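Local coordinates for RNA-binding protein Lsm (PDB 6TFL) that probably binds RNA as a ring of seven identical subunits, and takes up uridine in a pocket that recognises the base, at residues V19-K24 / M40-E45. Numbering follows the deposited sequence.
Sequences VTVRLK and MNVVIE. With URI (uridine), chain Q.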
loop_
_atom_site.group_PDB
_atom_site.type_symbol
_atom_site.label_atom_id
_atom_site.label_comp_id
_atom_site.label_asym_id
_atom_site.label_seq_id
_atom_site.Cartn_x
_atom_site.Cartn_y
_atom_site.Cartn_z
ATOM N N VAL A 19 1.227 12.984 24.433
ATOM C CA VAL A 19 1.831 11.882 23.693
ATOM C C VAL A 19 2.866 12.465 22.745
ATOM O O VAL A 19 2.834 13.650 22.407
ATOM C CB VAL A 19 0.803 11.047 22.878
ATOM C CG1 VAL A 19 -0.288 10.466 23.772
ATOM C CG2 VAL A 19 0.199 11.880 21.755
ATOM N N THR A 20 3.796 11.616 22.315
ATOM C CA THR A 20 4.739 11.977 21.262
ATOM C C THR A 20 4.565 11.022 20.092
ATOM O O THR A 20 4.556 9.797 20.269
ATOM C CB THR A 20 6.183 11.977 21.758
ATOM O OG1 THR A 20 6.317 12.991 22.754
ATOM C CG2 THR A 20 7.144 12.309 20.624
ATOM N N VAL A 21 4.389 11.598 18.913
ATOM C CA VAL A 21 4.238 10.867 17.666
ATOM C C VAL A 21 5.476 11.114 16.826
ATOM O O VAL A 21 5.852 12.269 16.595
ATOM C CB VAL A 21 2.980 11.315 16.911
ATOM C CG1 VAL A 21 2.802 10.482 15.651
ATOM C CG2 VAL A 21 1.777 11.201 17.813
ATOM N N ARG A 22 6.101 10.038 16.362
ATOM C CA ARG A 22 7.291 10.131 15.532
ATOM C C ARG A 22 6.956 9.643 14.129
ATOM O O ARG A 22 6.393 8.556 13.962
ATOM C CB ARG A 22 8.438 9.330 16.145
ATOM C CG ARG A 22 9.716 9.294 15.305
ATOM C CD ARG A 22 10.829 8.519 16.031
ATOM N NE ARG A 22 11.168 7.247 15.384
ATOM C CZ ARG A 22 11.360 6.107 16.046
ATOM N NH1 ARG A 22 11.231 6.088 17.371
ATOM N NH2 ARG A 22 11.676 4.988 15.387
ATOM N N LEU A 23 7.308 10.443 13.125
ATOM C CA LEU A 23 6.973 10.160 11.734
ATOM C C LEU A 23 8.137 9.517 10.987
ATOM O O LEU A 23 9.288 9.585 11.411
ATOM C CB LEU A 23 6.528 11.438 11.016
ATOM C CG LEU A 23 5.345 12.118 11.696
ATOM C CD1 LEU A 23 4.765 13.172 10.779
ATOM C CD2 LEU A 23 4.294 11.083 12.078
ATOM N N LYS A 24 7.814 8.895 9.848
ATOM C CA LYS A 24 8.838 8.213 9.059
ATOM C C LYS A 24 9.926 9.165 8.599
ATOM O O LYS A 24 11.077 8.749 8.437
ATOM C CB LYS A 24 8.213 7.513 7.854
ATOM C CG LYS A 24 7.276 6.400 8.243
ATOM C CD LYS A 24 6.649 5.718 7.045
ATOM C CE LYS A 24 5.714 4.628 7.528
ATOM N NZ LYS A 24 5.138 3.883 6.394
ATOM N N MET A 40 -5.165 4.894 12.440
ATOM C CA MET A 40 -4.188 5.553 13.290
ATOM C C MET A 40 -3.842 6.950 12.787
ATOM O O MET A 40 -2.755 7.458 13.088
ATOM C CB MET A 40 -2.908 4.720 13.475
ATOM C CG MET A 40 -2.436 4.659 14.914
ATOM S SD MET A 40 -0.872 3.759 15.161
ATOM C CE MET A 40 -1.504 2.104 15.421
ATOM N N ASN A 41 -4.737 7.592 12.032
ATOM C CA ASN A 41 -4.724 9.049 11.989
ATOM C C ASN A 41 -4.912 9.546 13.414
ATOM O O ASN A 41 -5.736 9.007 14.154
ATOM C CB ASN A 41 -5.844 9.604 11.112
ATOM C CG ASN A 41 -5.866 9.031 9.694
ATOM O OD1 ASN A 41 -4.844 8.622 9.143
ATOM N ND2 ASN A 41 -7.053 9.033 9.091
ATOM N N VAL A 42 -4.129 10.543 13.820
ATOM C CA VAL A 42 -4.267 11.114 15.152
ATOM C C VAL A 42 -4.448 12.621 15.022
ATOM O O VAL A 42 -4.032 13.242 14.035
ATOM C CB VAL A 42 -3.064 10.785 16.079
ATOM C CG1 VAL A 42 -2.967 9.289 16.334
ATOM C CG2 VAL A 42 -1.748 11.302 15.498
ATOM N N VAL A 43 -5.100 13.204 16.030
ATOM C CA VAL A 43 -5.159 14.649 16.215
ATOM C C VAL A 43 -4.350 14.999 17.463
ATOM O O VAL A 43 -4.615 14.473 18.552
ATOM C CB VAL A 43 -6.607 15.147 16.337
ATOM C CG1 VAL A 43 -6.655 16.670 16.271
ATOM C CG2 VAL A 43 -7.483 14.522 15.263
ATOM N N ILE A 44 -3.363 15.881 17.305
ATOM C CA ILE A 44 -2.459 16.285 18.379
ATOM C C ILE A 44 -2.613 17.788 18.584
ATOM O O ILE A 44 -2.483 18.562 17.628
ATOM C CB ILE A 44 -0.991 15.938 18.052
ATOM C CG1 ILE A 44 -0.824 14.464 17.701
ATOM C CG2 ILE A 44 -0.104 16.280 19.206
ATOM C CD1 ILE A 44 -1.190 13.534 18.815
ATOM N N GLU A 45 -2.861 18.201 19.830
ATOM C CA GLU A 45 -3.038 19.611 20.183
ATOM C C GLU A 45 -2.027 19.992 21.257
ATOM O O GLU A 45 -2.125 19.545 22.406
ATOM C CB GLU A 45 -4.465 19.895 20.653
ATOM C CG GLU A 45 -5.512 19.552 19.602
ATOM C CD GLU A 45 -6.911 20.066 19.940
ATOM O OE1 GLU A 45 -7.875 19.683 19.224
ATOM O OE2 GLU A 45 -7.044 20.851 20.914
HETATM N N1 URI Q . -5.010 5.512 5.402
HETATM C C2 URI Q . -4.610 6.496 6.288
HETATM N N3 URI Q . -5.503 7.521 6.459
HETATM C C4 URI Q . -6.729 7.664 5.859
HETATM C C5 URI Q . -7.082 6.602 4.962
HETATM C C6 URI Q . -6.233 5.581 4.774
HETATM O O2 URI Q . -3.537 6.471 6.878
HETATM O O4 URI Q . -7.403 8.659 6.147
HETATM C "C1'" URI Q . -4.054 4.406 5.244
HETATM C "C2'" URI Q . -4.361 3.201 6.120
HETATM C "C3'" URI Q . -3.557 2.117 5.409
HETATM C "C4'" URI Q . -3.738 2.486 3.936
HETATM O "O2'" URI Q . -4.005 3.423 7.468
HETATM O "O3'" URI Q . -2.181 2.232 5.771
HETATM O "O4'" URI Q . -4.067 3.911 3.916
HETATM C "C5'" URI Q . -4.808 1.693 3.225
HETATM O "O5'" URI Q . -4.527 0.293 3.252
#
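The hydrophobic core of the small Sm-fold beta barrel is crossed here by V19, V21, V42 and I44, whose strands, 19-23 and 42-45, lie on facing parts of the strongly bent barrel sheet, not as hydrogen-bonded neighbours. Their axes come no closer than 9.1 Å, at 124° between N-to-C directions, and no hydrogen bond links them; the contact is purely apolar. I44 takes part in two of the three side-chain pairs: with CG1 anti to the carbonyl carbon and chi2 at -62°, CD1 reaches CG2 of V19 at 3.6 Å and CG2 of V21 at 3.9 Å. L33, touched by V19, V42 and I44, and I52, touched by V21 and V42, pack around these side chains.

Strand 42-45 is preceded by N41, part of the uridine pocket. Its amide pairs with N3 and O4 of the base through two hydrogen bonds: the N3-H of uridine is donated to OD1 (N3 to OD1 3.0 Å) and ND2 donates to O4 (161°), a donor-acceptor pattern that fits uracil. G54 N also bonds OD1 and D37 OD2 accepts from ND2, fixing which way the amide is flipped. Replacing N41 by alanine is likely to leave uridine N3 and O4 without these mates and D37 without its amide donor. R53 NH2 of a neighbouring subunit adds a further hydrogen bond to the same uridine. On the side of the core toward N41, V21 CG2 meets V42 CG2 at 4.2 Å.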